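Side-chain contacts in cell division control protein 45 cdc45 putative (Entamoeba histolytica, PDB 6CC2), which probably serves in eukaryotic DNA replication as the Cdc45 component of the replicative CMG helicase, with a fold related to DHH-family phosphoesterases such as RecJ: residues P31-D34 with A35-Y39; R275-A278 with S279-I283; Y350-A354 with F355-H359; N406-E409 with T410-L414; T522-R526 with E527-K531. All blocks are in the same frame, centred on the assembly; numbering follows the deposited sequence.

Interaction 1. Residues P31-D34 with A35-Y39; sequences PTVD and AIVCY. With EDO (1,2-ethanediol), chain J.
Thr32 OG1 accepts the backbone N-H of Ala35 at 2.9 Å, with an N-H...O angle of 153°, and so caps the first turn of helix 33-48. This helix is the crossover of a beta-alpha-beta unit between the parallel strands 24-29 and 53-57. The hydroxyl reaches that N-H because OG1 stands between the backbone N and the carbonyl carbon (chi1 73°); the same rotation brings it within 3.3 Å of Ala35 CB. Regular backbone bonds follow, Val37 N to Val33 O at 2.9 Å and Cys38 N to Asp34 O at 2.9 Å. Val33 and Val37 meet loosely on one flank, CG1 of the first 4.4 Å from CG2 of the second.

The buried Asp34 carboxylate is gripped by residues 181-183: OD1 bonds to Ser181 OG and Gly183 N, OD2 to Val182 N. In the second shell, Asp84 bonds to the Thr32 hydroxyl and Asp210 accepts from Asp34 N. One turn on, Tyr39 lies edge-to-face with Phe378. A 1,2-ethanediol, probably from the crystallisation liquor and also bonded to Glu47 and His53, meets the edge of the Tyr39 ring in its plane, its O1 hydrogen-bonded to Tyr39 OH at 2.5 Å.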
loop_
_atom_site.group_PDB
_atom_site.type_symbol
_atom_site.label_atom_id
_atom_site.label_comp_id
_atom_site.label_asym_id
_atom_site.label_seq_id
_atom_site.Cartn_x
_atom_site.Cartn_y
_atom_site.Cartn_z
ATOM N N PRO A 31 -0.742 3.039 -8.012
ATOM C CA PRO A 31 -1.117 1.708 -7.472
ATOM C C PRO A 31 -1.095 1.606 -5.951
ATOM O O PRO A 31 -0.275 0.911 -5.344
ATOM C CB PRO A 31 -0.083 0.775 -8.107
ATOM C CG PRO A 31 0.827 1.630 -8.951
ATOM C CD PRO A 31 0.617 3.043 -8.588
ATOM N N THR A 32 -2.023 2.307 -5.298
ATOM C CA THR A 32 -2.250 2.130 -3.862
ATOM C C THR A 32 -3.737 1.932 -3.621
ATOM O O THR A 32 -4.567 2.396 -4.400
ATOM C CB THR A 32 -1.756 3.346 -3.044
ATOM O OG1 THR A 32 -2.616 4.449 -3.203
ATOM C CG2 THR A 32 -0.311 3.738 -3.453
ATOM N N VAL A 33 -4.069 1.233 -2.542
ATOM C CA VAL A 33 -5.481 1.049 -2.206
ATOM C C VAL A 33 -6.119 2.393 -1.908
ATOM O O VAL A 33 -7.281 2.636 -2.259
ATOM C CB VAL A 33 -5.618 0.079 -1.021
ATOM C CG1 VAL A 33 -7.078 0.023 -0.562
ATOM C CG2 VAL A 33 -5.114 -1.316 -1.404
ATOM N N ASP A 34 -5.385 3.279 -1.222
ATOM C CA ASP A 34 -5.879 4.641 -0.954
ATOM C C ASP A 34 -6.262 5.354 -2.242
ATOM O O ASP A 34 -7.289 6.043 -2.311
ATOM C CB ASP A 34 -4.798 5.415 -0.195
ATOM C CG ASP A 34 -5.308 6.680 0.477
ATOM O OD1 ASP A 34 -6.526 6.837 0.750
ATOM O OD2 ASP A 34 -4.439 7.529 0.774
ATOM N N ALA A 35 -5.455 5.207 -3.286
ATOM C CA ALA A 35 -5.784 5.821 -4.563
ATOM C C ALA A 35 -7.074 5.250 -5.141
ATOM O O ALA A 35 -7.888 6.004 -5.681
ATOM C CB ALA A 35 -4.633 5.647 -5.555
ATOM N N ILE A 36 -7.292 3.940 -5.017
ATOM C CA ILE A 36 -8.549 3.355 -5.499
ATOM C C ILE A 36 -9.722 3.929 -4.715
ATOM O O ILE A 36 -10.786 4.241 -5.276
ATOM C CB ILE A 36 -8.528 1.826 -5.417
ATOM C CG1 ILE A 36 -7.350 1.251 -6.222
ATOM C CG2 ILE A 36 -9.853 1.233 -5.966
ATOM C CD1 ILE A 36 -7.298 -0.269 -6.246
ATOM N N VAL A 37 -9.550 4.065 -3.397
ATOM C CA VAL A 37 -10.598 4.666 -2.564
ATOM C C VAL A 37 -10.939 6.062 -3.062
ATOM O O VAL A 37 -12.108 6.443 -3.157
ATOM C CB VAL A 37 -10.150 4.696 -1.092
ATOM C CG1 VAL A 37 -11.030 5.612 -0.260
ATOM C CG2 VAL A 37 -10.106 3.266 -0.519
ATOM N N CYS A 38 -9.911 6.877 -3.354
ATOM C CA CYS A 38 -10.157 8.228 -3.836
ATOM C C CYS A 38 -10.948 8.198 -5.137
ATOM O O CYS A 38 -11.982 8.867 -5.265
ATOM C CB CYS A 38 -8.818 8.955 -3.993
ATOM S SG CYS A 38 -8.943 10.666 -4.572
ATOM N N TYR A 39 -10.505 7.385 -6.094
ATOM C CA TYR A 39 -11.258 7.213 -7.326
ATOM C C TYR A 39 -12.707 6.824 -7.046
ATOM O O TYR A 39 -13.632 7.354 -7.659
ATOM C CB TYR A 39 -10.612 6.141 -8.200
ATOM C CG TYR A 39 -11.330 5.956 -9.507
ATOM C CD1 TYR A 39 -12.401 5.064 -9.610
ATOM C CD2 TYR A 39 -10.994 6.688 -10.623
ATOM C CE1 TYR A 39 -13.088 4.904 -10.781
ATOM C CE2 TYR A 39 -11.674 6.531 -11.797
ATOM C CZ TYR A 39 -12.728 5.645 -11.875
ATOM O OH TYR A 39 -13.429 5.484 -13.065
HETATM C C1 EDO J . -16.404 3.335 -12.436
HETATM O O1 EDO J . -15.688 4.350 -13.154
HETATM C C2 EDO J . -17.477 3.994 -11.582
HETATM O O2 EDO J . -18.316 4.812 -12.409
#

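Interaction 2. Residues R275-A278 with S279-I283; sequences REIA and SKLGI
Ser279 turns its side chain back on Arg275, and two of its donors grip one carbonyl oxygen: OG lies 2.8 Å and N 3.0 Å from Arg275 O. They come from opposite faces of the carbonyl plane. OG can fold back in this way because it is anti to its own carbonyl carbon (chi1 -64°), beside the backbone N.

Lys280 runs extended alongside Glu276, both chains pointing the same way, and its NZ closes a salt bridge to Glu276 OE2 at 3.1 Å. NZ stands above the carboxylate plane, 42° out of it. It also donates to His333 O, while the other oxygen, Glu276 OE1, makes a weak, long ion pair with Arg460.

Leu281 likewise lies side by side with Ile277, its CD1 3.8 Å from Ile277 CG2, on a flank where Phe334 and Tyr332 also pack. At Gly282 the chain leaves the helix with a positive phi of 70°, and the C-terminus of helix 275-281 resembles a Schellman motif with both its bonds weak. The inner one runs from Gly282 N to Ser279 O at 3.3 Å; Gly282 N also makes a weak, bent bond to Ala278 O.

Ile283 supplies the outer one, its N reaching Ala278 O at 3.4 Å. Its side chain folds back against the last turn, CG1 packing on Ala278 CB at 3.8 Å, with Phe272 of helix 267-273 against it.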
loop_
_atom_site.group_PDB
_atom_site.type_symbol
_atom_site.label_atom_id
_atom_site.label_comp_id
_atom_site.label_asym_id
_atom_site.label_seq_id
_atom_site.Cartn_x
_atom_site.Cartn_y
_atom_site.Cartn_z
ATOM N N ARG A 275 4.346 -8.800 10.811
ATOM C CA ARG A 275 5.769 -8.579 10.688
ATOM C C ARG A 275 6.364 -7.856 11.883
ATOM O O ARG A 275 7.454 -8.217 12.341
ATOM C CB ARG A 275 6.063 -7.820 9.389
ATOM C CG ARG A 275 5.601 -8.608 8.196
ATOM C CD ARG A 275 5.862 -7.918 6.871
ATOM N NE ARG A 275 5.207 -8.663 5.804
ATOM C CZ ARG A 275 5.194 -8.297 4.524
ATOM N NH1 ARG A 275 5.811 -7.180 4.140
ATOM N NH2 ARG A 275 4.546 -9.039 3.635
ATOM N N GLU A 276 5.713 -6.794 12.348
ATOM C CA GLU A 276 6.308 -6.030 13.444
ATOM C C GLU A 276 6.321 -6.848 14.724
ATOM O O GLU A 276 7.270 -6.777 15.503
ATOM C CB GLU A 276 5.539 -4.722 13.672
ATOM C CG GLU A 276 6.064 -3.933 14.886
ATOM C CD GLU A 276 5.412 -2.567 15.049
ATOM O OE1 GLU A 276 5.171 -1.887 14.027
ATOM O OE2 GLU A 276 5.140 -2.175 16.204
ATOM N N ILE A 277 5.285 -7.663 14.925
ATOM C CA ILE A 277 5.200 -8.465 16.150
ATOM C C ILE A 277 6.183 -9.614 16.096
ATOM O O ILE A 277 6.927 -9.865 17.047
ATOM C CB ILE A 277 3.746 -8.961 16.330
ATOM C CG1 ILE A 277 2.779 -7.794 16.241
ATOM C CG2 ILE A 277 3.587 -9.698 17.628
ATOM C CD1 ILE A 277 3.068 -6.641 17.173
ATOM N N ALA A 278 6.230 -10.321 14.960
ATOM C CA ALA A 278 7.199 -11.413 14.819
ATOM C C ALA A 278 8.627 -10.925 15.005
ATOM O O ALA A 278 9.455 -11.597 15.643
ATOM C CB ALA A 278 7.027 -12.071 13.454
ATOM N N SER A 279 8.942 -9.741 14.477
ATOM C CA SER A 279 10.282 -9.199 14.630
ATOM C C SER A 279 10.610 -8.940 16.098
ATOM O O SER A 279 11.713 -9.216 16.547
ATOM C CB SER A 279 10.424 -7.908 13.824
ATOM O OG SER A 279 10.281 -8.167 12.436
ATOM N N LYS A 280 9.658 -8.391 16.844
ATOM C CA LYS A 280 9.893 -8.052 18.237
ATOM C C LYS A 280 9.901 -9.277 19.133
ATOM O O LYS A 280 10.575 -9.272 20.158
ATOM C CB LYS A 280 8.840 -7.052 18.707
ATOM C CG LYS A 280 9.043 -5.674 18.105
ATOM C CD LYS A 280 7.951 -4.693 18.503
ATOM C CE LYS A 280 8.294 -3.288 18.008
ATOM N NZ LYS A 280 7.266 -2.288 18.391
ATOM N N LEU A 281 9.159 -10.321 18.771
ATOM C CA LEU A 281 9.201 -11.565 19.525
ATOM C C LEU A 281 10.396 -12.431 19.170
ATOM O O LEU A 281 10.648 -13.418 19.866
ATOM C CB LEU A 281 7.919 -12.362 19.302
ATOM C CG LEU A 281 6.623 -11.756 19.824
ATOM C CD1 LEU A 281 5.436 -12.575 19.358
ATOM C CD2 LEU A 281 6.651 -11.661 21.340
ATOM N N GLY A 282 11.130 -12.098 18.111
ATOM C CA GLY A 282 12.307 -12.867 17.756
ATOM C C GLY A 282 12.024 -14.262 17.233
ATOM O O GLY A 282 12.886 -15.133 17.318
ATOM N N ILE A 283 10.838 -14.485 16.650
ATOM C CA ILE A 283 10.457 -15.815 16.206
ATOM C C ILE A 283 10.853 -16.102 14.770
ATOM O O ILE A 283 10.566 -17.199 14.267
ATOM C CB ILE A 283 8.938 -16.017 16.386
ATOM C CG1 ILE A 283 8.145 -14.938 15.660
ATOM C CG2 ILE A 283 8.601 -16.013 17.868
ATOM C CD1 ILE A 283 6.661 -15.101 15.772
#

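Interaction 3. Residues Y350-A354 with F355-H359; sequences YSISA and FDAAH
The backbone leaves an irregular run and turns helical at Ala354, after which Ala357 N donates to Ser353 O and Ala358 N to Ala354 O, both at 2.9 Å. Across this start Ser353 and Asp356 exchange side-chain-to-backbone bonds. Ser353 OG accepts from Asp356 N at 3.1 Å, nearly straight, and more weakly from Phe355 N, while Asp356 OD2 accepts from Ser353 N at 3.0 Å, with an N-H...O angle of 173°. Here the donor sits above the carboxylate plane, 37° out of it.

This reciprocal pair is a capping box at the N-terminus of helix 354-364, with Ser353 as the N-cap. Two torsions make it possible: Ser353 OG is tucked between its backbone N and carbonyl carbon (chi1 78°), and Asp356 CG is rotated to the backbone N side of its residue, which carries the carboxylate back toward the N-cap.

The box has a second shell. Arg263 forms a salt bridge with OD2 and also donates to Ser351 O, so one guanidinium spans two acceptors that lie only 3.2 Å apart, Ser351 O and Asp356 OD2, probably easing their mutual repulsion. On the apolar flank Ile352 CG2 approaches Asp356 CB at 4.2 Å, and Tyr393 of helix 393-417 packs on Ile352 and Ala357.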
loop_
_atom_site.group_PDB
_atom_site.type_symbol
_atom_site.label_atom_id
_atom_site.label_comp_id
_atom_site.label_asym_id
_atom_site.label_seq_id
_atom_site.Cartn_x
_atom_site.Cartn_y
_atom_site.Cartn_z
ATOM N N TYR A 350 -20.173 -9.434 10.588
ATOM C CA TYR A 350 -19.523 -8.216 11.081
ATOM C C TYR A 350 -18.050 -8.452 11.392
ATOM O O TYR A 350 -17.455 -7.756 12.219
ATOM C CB TYR A 350 -20.253 -7.669 12.314
ATOM C CG TYR A 350 -20.629 -6.206 12.253
ATOM C CD1 TYR A 350 -19.765 -5.258 11.696
ATOM C CD2 TYR A 350 -21.843 -5.768 12.757
ATOM C CE1 TYR A 350 -20.127 -3.920 11.635
ATOM C CE2 TYR A 350 -22.216 -4.436 12.711
ATOM C CZ TYR A 350 -21.344 -3.514 12.159
ATOM O OH TYR A 350 -21.721 -2.176 12.121
ATOM N N SER A 351 -17.427 -9.413 10.712
ATOM C CA SER A 351 -16.054 -9.799 11.015
ATOM C C SER A 351 -15.011 -9.139 10.115
ATOM O O SER A 351 -13.817 -9.345 10.330
ATOM C CB SER A 351 -15.908 -11.334 10.912
ATOM O OG SER A 351 -15.973 -11.772 9.556
ATOM N N ILE A 352 -15.424 -8.327 9.146
ATOM C CA ILE A 352 -14.498 -7.714 8.209
ATOM C C ILE A 352 -14.259 -6.266 8.626
ATOM O O ILE A 352 -15.151 -5.409 8.482
ATOM C CB ILE A 352 -15.027 -7.789 6.769
ATOM C CG1 ILE A 352 -15.245 -9.246 6.342
ATOM C CG2 ILE A 352 -14.036 -7.108 5.835
ATOM C CD1 ILE A 352 -15.790 -9.420 4.929
ATOM N N SER A 353 -13.050 -5.985 9.100
ATOM C CA SER A 353 -12.640 -4.624 9.413
ATOM C C SER A 353 -12.019 -3.957 8.185
ATOM O O SER A 353 -11.693 -4.603 7.179
ATOM C CB SER A 353 -11.636 -4.614 10.555
ATOM O OG SER A 353 -10.375 -4.994 10.048
ATOM N N ALA A 354 -11.820 -2.643 8.292
ATOM C CA ALA A 354 -11.162 -1.907 7.216
ATOM C C ALA A 354 -9.707 -2.317 7.067
ATOM O O ALA A 354 -9.156 -2.171 5.976
ATOM C CB ALA A 354 -11.300 -0.406 7.456
ATOM N N PHE A 355 -9.071 -2.859 8.128
ATOM C CA PHE A 355 -7.741 -3.425 7.960
ATOM C C PHE A 355 -7.801 -4.709 7.152
ATOM O O PHE A 355 -6.976 -4.926 6.253
ATOM C CB PHE A 355 -7.091 -3.700 9.310
ATOM C CG PHE A 355 -6.454 -2.495 9.940
ATOM C CD1 PHE A 355 -5.422 -1.836 9.302
ATOM C CD2 PHE A 355 -6.869 -2.040 11.161
ATOM C CE1 PHE A 355 -4.814 -0.742 9.894
ATOM C CE2 PHE A 355 -6.256 -0.956 11.759
ATOM C CZ PHE A 355 -5.243 -0.309 11.113
ATOM N N ASP A 356 -8.773 -5.579 7.464
ATOM C CA ASP A 356 -8.926 -6.812 6.700
ATOM C C ASP A 356 -9.136 -6.489 5.228
ATOM O O ASP A 356 -8.538 -7.112 4.336
ATOM C CB ASP A 356 -10.112 -7.637 7.193
ATOM C CG ASP A 356 -9.981 -8.084 8.639
ATOM O OD1 ASP A 356 -8.863 -8.363 9.108
ATOM O OD2 ASP A 356 -11.072 -8.167 9.310
ATOM N N ALA A 357 -10.035 -5.539 4.959
ATOM C CA ALA A 357 -10.343 -5.170 3.588
ATOM C C ALA A 357 -9.136 -4.554 2.888
ATOM O O ALA A 357 -8.897 -4.831 1.699
ATOM C CB ALA A 357 -11.519 -4.203 3.578
ATOM N N ALA A 358 -8.378 -3.692 3.592
ATOM C CA ALA A 358 -7.178 -3.129 2.979
ATOM C C ALA A 358 -6.142 -4.213 2.656
ATOM O O ALA A 358 -5.475 -4.166 1.607
ATOM C CB ALA A 358 -6.597 -2.051 3.870
ATOM N N HIS A 359 -5.988 -5.197 3.530
ATOM C CA HIS A 359 -5.071 -6.302 3.226
ATOM C C HIS A 359 -5.555 -7.060 1.992
ATOM O O HIS A 359 -4.761 -7.402 1.105
ATOM C CB HIS A 359 -4.950 -7.262 4.419
ATOM C CG HIS A 359 -4.089 -6.764 5.525
ATOM N ND1 HIS A 359 -2.757 -6.450 5.354
ATOM C CD2 HIS A 359 -4.358 -6.585 6.842
ATOM C CE1 HIS A 359 -2.248 -6.067 6.513
ATOM N NE2 HIS A 359 -3.194 -6.144 7.435
#

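Interaction 4. Residues N406-E409 with T410-L414; sequences NLVE and TGIIL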
loop_
_atom_site.group_PDB
_atom_site.type_symbol
_atom_site.label_atom_id
_atom_site.label_comp_id
_atom_site.label_asym_id
_atom_site.label_seq_id
_atom_site.Cartn_x
_atom_site.Cartn_y
_atom_site.Cartn_z
ATOM N N ASN A 406 4.328 -17.805 1.749
ATOM C CA ASN A 406 5.455 -18.065 0.862
ATOM C C ASN A 406 6.606 -17.098 1.128
ATOM O O ASN A 406 7.778 -17.511 1.173
ATOM C CB ASN A 406 4.996 -17.961 -0.592
ATOM C CG ASN A 406 6.088 -18.309 -1.569
ATOM O OD1 ASN A 406 6.984 -19.096 -1.264
ATOM N ND2 ASN A 406 6.023 -17.719 -2.759
ATOM N N LEU A 407 6.293 -15.814 1.288
ATOM C CA LEU A 407 7.336 -14.801 1.452
ATOM C C LEU A 407 8.065 -14.956 2.782
ATOM O O LEU A 407 9.301 -14.900 2.830
ATOM C CB LEU A 407 6.726 -13.411 1.335
ATOM C CG LEU A 407 6.215 -13.059 -0.050
ATOM C CD1 LEU A 407 5.364 -11.798 0.009
ATOM C CD2 LEU A 407 7.397 -12.889 -1.009
ATOM N N VAL A 408 7.319 -15.148 3.877
ATOM C CA VAL A 408 7.949 -15.289 5.191
ATOM C C VAL A 408 8.842 -16.520 5.221
ATOM O O VAL A 408 9.994 -16.470 5.679
ATOM C CB VAL A 408 6.877 -15.329 6.297
ATOM C CG1 VAL A 408 7.501 -15.819 7.626
ATOM C CG2 VAL A 408 6.258 -13.983 6.472
ATOM N N GLU A 409 8.339 -17.644 4.703
ATOM C CA GLU A 409 9.140 -18.866 4.692
ATOM C C GLU A 409 10.446 -18.661 3.928
ATOM O O GLU A 409 11.536 -18.980 4.426
ATOM C CB GLU A 409 8.333 -20.010 4.080
ATOM C CG GLU A 409 9.114 -21.322 3.958
ATOM C CD GLU A 409 8.286 -22.437 3.348
ATOM O OE1 GLU A 409 7.778 -23.284 4.112
ATOM O OE2 GLU A 409 8.136 -22.455 2.106
ATOM N N THR A 410 10.358 -18.154 2.687
ATOM C CA THR A 410 11.572 -17.921 1.912
ATOM C C THR A 410 12.442 -16.860 2.579
ATOM O O THR A 410 13.672 -17.009 2.661
ATOM C CB THR A 410 11.193 -17.473 0.495
ATOM O OG1 THR A 410 10.347 -18.448 -0.121
ATOM C CG2 THR A 410 12.438 -17.265 -0.375
ATOM N N GLY A 411 11.820 -15.792 3.064
ATOM C CA GLY A 411 12.576 -14.654 3.548
ATOM C C GLY A 411 13.386 -14.995 4.779
ATOM O O GLY A 411 14.540 -14.566 4.911
ATOM N N ILE A 412 12.801 -15.769 5.689
ATOM C CA ILE A 412 13.521 -16.226 6.869
ATOM C C ILE A 412 14.776 -16.976 6.457
ATOM O O ILE A 412 15.859 -16.754 7.009
ATOM C CB ILE A 412 12.617 -17.106 7.750
ATOM C CG1 ILE A 412 11.529 -16.260 8.406
ATOM C CG2 ILE A 412 13.452 -17.836 8.801
ATOM C CD1 ILE A 412 10.482 -17.084 9.139
ATOM N N ILE A 413 14.646 -17.889 5.483
ATOM C CA ILE A 413 15.810 -18.649 5.022
ATOM C C ILE A 413 16.897 -17.703 4.530
ATOM O O ILE A 413 18.074 -17.836 4.889
ATOM C CB ILE A 413 15.399 -19.658 3.931
ATOM C CG1 ILE A 413 14.470 -20.721 4.517
ATOM C CG2 ILE A 413 16.617 -20.305 3.294
ATOM C CD1 ILE A 413 13.800 -21.595 3.469
ATOM N N LEU A 414 16.524 -16.735 3.692
ATOM C CA LEU A 414 17.529 -15.884 3.073
ATOM C C LEU A 414 18.233 -14.994 4.093
ATOM O O LEU A 414 19.445 -14.788 4.006
ATOM C CB LEU A 414 16.902 -15.040 1.966
ATOM C CG LEU A 414 16.431 -15.833 0.748
ATOM C CD1 LEU A 414 15.698 -14.919 -0.220
ATOM C CD2 LEU A 414 17.578 -16.526 0.062
#
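Thr410 is joined to Asn406 through the backbone carbonyl of the asparagine. Thr410 OG1 donates to Asn406 O at 3.0 Å and Thr410 N to the same oxygen at 3.1 Å, the latter with an N-H...O angle of 170°. The two donors approach from opposite faces of the carbonyl plane. With chi1 at -57° the hydroxyl lies beside the backbone N of Thr410, turned back along the chain.

Val408 and Ile412 meet instead at a slant, CD1 of Ile412 resting 3.6 Å from Val408 CG1. Ile412 CG1 also presses on Val408 O at 3.1 Å. Phe272 and Trp284 pack against both side chains. Gly411 N bonds to Leu407 O at 2.7 Å.

Such i to i+4 pairs, with a threonine hydroxyl bonding back to the carbonyl four residues earlier, belong to the middle of a continuous alpha-helix, here 393-417, whose buried side faces helices 267-273, 435-441 and 444-462.

Interaction 5. Residues T522-R526 with E527-K531; sequences TEIHR and ENLVK. With EDO (1,2-ethanediol), chain D; EDO (1,2-ethanediol), chain G.
Apolar contact comes from Ile524, whose CD1 reaches over to Leu529 CA at 3.7 Å and Leu529 CD1 at 4.2 Å; Phe480 of the neighbouring strand packs on both residues.

Backbone bonds form the turn itself: Asn528 N donates to His525 O at 2.9 Å and Leu529 N to Arg526 O at 3.2 Å, each donor about 50° above its carbonyl plane. This tight strand-to-helix connection joins strand 519-525, in a mixed sheet, to helix 529-537. Asn528 precedes the helix as its N-cap residue, but its amide is turned to a diol instead of to the helix N-H groups.

The polar side-chain contacts run through small molecules. That 1,2-ethanediol offers O1 as acceptor to His525 N at 2.8 Å and to Asn528 ND2, the latter nearly straight at 171°. Asn528 ND2 sits near the plane of the imidazole at its edge, 3.8 Å from His525 CD2. A second 1,2-ethanediol, held by a bond from its O1 to Glu523 O at 3.1 Å, lays its C1 over one face of the His525 ring, 3.3 Å above the plane. A water bonded to His525 ND1 donates to Glu527 OE1.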
loop_
_atom_site.group_PDB
_atom_site.type_symbol
_atom_site.label_atom_id
_atom_site.label_comp_id
_atom_site.label_asym_id
_atom_site.label_seq_id
_atom_site.Cartn_x
_atom_site.Cartn_y
_atom_site.Cartn_z
ATOM N N THR A 522 15.995 -4.825 -13.524
ATOM C CA THR A 522 16.937 -4.984 -14.628
ATOM C C THR A 522 17.411 -6.432 -14.607
ATOM O O THR A 522 16.877 -7.269 -13.878
ATOM C CB THR A 522 18.085 -3.960 -14.543
ATOM O OG1 THR A 522 18.914 -4.085 -15.721
ATOM C CG2 THR A 522 18.940 -4.163 -13.317
ATOM N N GLU A 523 18.420 -6.743 -15.415
ATOM C CA GLU A 523 18.899 -8.114 -15.555
ATOM C C GLU A 523 20.345 -8.061 -16.015
ATOM O O GLU A 523 20.705 -7.228 -16.835
ATOM C CB GLU A 523 18.029 -8.866 -16.566
ATOM C CG GLU A 523 18.304 -10.348 -16.673
ATOM C CD GLU A 523 17.275 -11.058 -17.540
ATOM O OE1 GLU A 523 16.764 -10.430 -18.491
ATOM O OE2 GLU A 523 16.964 -12.238 -17.261
ATOM N N ILE A 524 21.169 -8.954 -15.469
ATOM C CA ILE A 524 22.573 -9.019 -15.829
ATOM C C ILE A 524 22.924 -10.440 -16.232
ATOM O O ILE A 524 22.257 -11.406 -15.845
ATOM C CB ILE A 524 23.484 -8.561 -14.667
ATOM C CG1 ILE A 524 23.353 -9.533 -13.476
ATOM C CG2 ILE A 524 23.119 -7.164 -14.219
ATOM C CD1 ILE A 524 24.354 -9.262 -12.375
ATOM N N HIS A 525 24.011 -10.571 -17.006
ATOM C CA HIS A 525 24.591 -11.884 -17.241
ATOM C C HIS A 525 25.111 -12.444 -15.916
ATOM O O HIS A 525 25.691 -11.714 -15.106
ATOM C CB HIS A 525 25.731 -11.812 -18.240
ATOM C CG HIS A 525 25.300 -11.384 -19.611
ATOM N ND1 HIS A 525 24.504 -12.169 -20.418
ATOM C CD2 HIS A 525 25.551 -10.253 -20.311
ATOM C CE1 HIS A 525 24.275 -11.535 -21.557
ATOM N NE2 HIS A 525 24.898 -10.371 -21.516
ATOM N N ARG A 526 24.891 -13.736 -15.694
ATOM C CA ARG A 526 25.275 -14.333 -14.416
ATOM C C ARG A 526 26.735 -14.061 -14.104
ATOM O O ARG A 526 27.074 -13.718 -12.967
ATOM C CB ARG A 526 24.996 -15.848 -14.412
ATOM C CG ARG A 526 25.981 -16.670 -13.544
ATOM C CD ARG A 526 25.328 -17.597 -12.514
ATOM N NE ARG A 526 24.893 -18.856 -13.084
ATOM C CZ ARG A 526 24.844 -20.018 -12.419
ATOM N NH1 ARG A 526 25.211 -20.094 -11.150
ATOM N NH2 ARG A 526 24.424 -21.095 -13.045
ATOM N N GLU A 527 27.612 -14.234 -15.089
ATOM C CA GLU A 527 29.038 -14.093 -14.849
ATOM C C GLU A 527 29.431 -12.686 -14.418
ATOM O O GLU A 527 30.561 -12.496 -13.951
ATOM C CB GLU A 527 29.811 -14.490 -16.105
ATOM C CG GLU A 527 29.436 -13.731 -17.363
ATOM C CD GLU A 527 28.421 -14.480 -18.218
ATOM O OE1 GLU A 527 27.378 -14.948 -17.679
ATOM O OE2 GLU A 527 28.674 -14.611 -19.438
ATOM N N ASN A 528 28.553 -11.697 -14.587
ATOM C CA ASN A 528 28.879 -10.310 -14.280
ATOM C C ASN A 528 28.367 -9.856 -12.933
ATOM O O ASN A 528 28.317 -8.656 -12.671
ATOM C CB ASN A 528 28.326 -9.401 -15.372
ATOM C CG ASN A 528 29.022 -9.607 -16.683
ATOM O OD1 ASN A 528 30.200 -9.951 -16.717
ATOM N ND2 ASN A 528 28.302 -9.399 -17.777
ATOM N N LEU A 529 28.023 -10.784 -12.046
ATOM C CA LEU A 529 27.491 -10.379 -10.743
ATOM C C LEU A 529 28.479 -9.488 -10.001
ATOM O O LEU A 529 28.087 -8.453 -9.445
ATOM C CB LEU A 529 27.150 -11.620 -9.907
ATOM C CG LEU A 529 26.623 -11.318 -8.506
ATOM C CD1 LEU A 529 25.308 -10.592 -8.529
ATOM C CD2 LEU A 529 26.497 -12.633 -7.694
ATOM N N VAL A 530 29.755 -9.898 -9.943
ATOM C CA VAL A 530 30.763 -9.115 -9.228
ATOM C C VAL A 530 30.972 -7.764 -9.906
ATOM O O VAL A 530 31.009 -6.726 -9.227
ATOM C CB VAL A 530 32.078 -9.909 -9.121
ATOM C CG1 VAL A 530 33.226 -9.021 -8.697
ATOM C CG2 VAL A 530 31.903 -11.052 -8.124
ATOM N N LYS A 531 31.046 -7.760 -11.235
ATOM C CA LYS A 531 31.179 -6.518 -11.984
ATOM C C LYS A 531 30.028 -5.569 -11.664
ATOM O O LYS A 531 30.232 -4.365 -11.418
ATOM C CB LYS A 531 31.227 -6.829 -13.480
ATOM C CG LYS A 531 31.335 -5.616 -14.376
ATOM C CD LYS A 531 31.296 -6.033 -15.846
ATOM C CE LYS A 531 31.474 -4.836 -16.767
ATOM N NZ LYS A 531 31.399 -5.230 -18.195
HETATM C C1 EDO D . 26.147 -7.056 -17.411
HETATM O O1 EDO D . 25.419 -8.251 -17.641
HETATM C C2 EDO D . 25.993 -6.722 -15.950
HETATM O O2 EDO D . 26.887 -5.773 -15.587
HETATM C C1 EDO G . 21.943 -9.472 -20.110
HETATM O O1 EDO G . 21.584 -8.150 -19.693
HETATM C C2 EDO G . 20.728 -10.385 -20.051
HETATM O O2 EDO G . 19.674 -9.845 -20.850
HETATM O O HOH W 1 24.874 -15.077 -19.581
#

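All five contacts are local, and three of them mark where a helix begins: interactions 1 and 3 with side-chain caps, interaction 5 without one. Interactions 1 and 3 touch, Val33 CG2 lying 4.2 Å from Ala358 O, and helix 199-213 packs on both, so the crossover helix of the parallel sheet meets helix 354-364. Interactions 2 and 4, with centres 14 Å apart and nearest atoms about 5 Å apart, share Phe272, Trp284 and Phe453 as packing partners. Interaction 5 is peripheral, its centre 43 Å from that of interaction 3 and 24 Å from that of interaction 4. The ethanediols at interactions 1 and 5 probably come from the crystallisation liquor, so they are not by themselves evidence of a functional site.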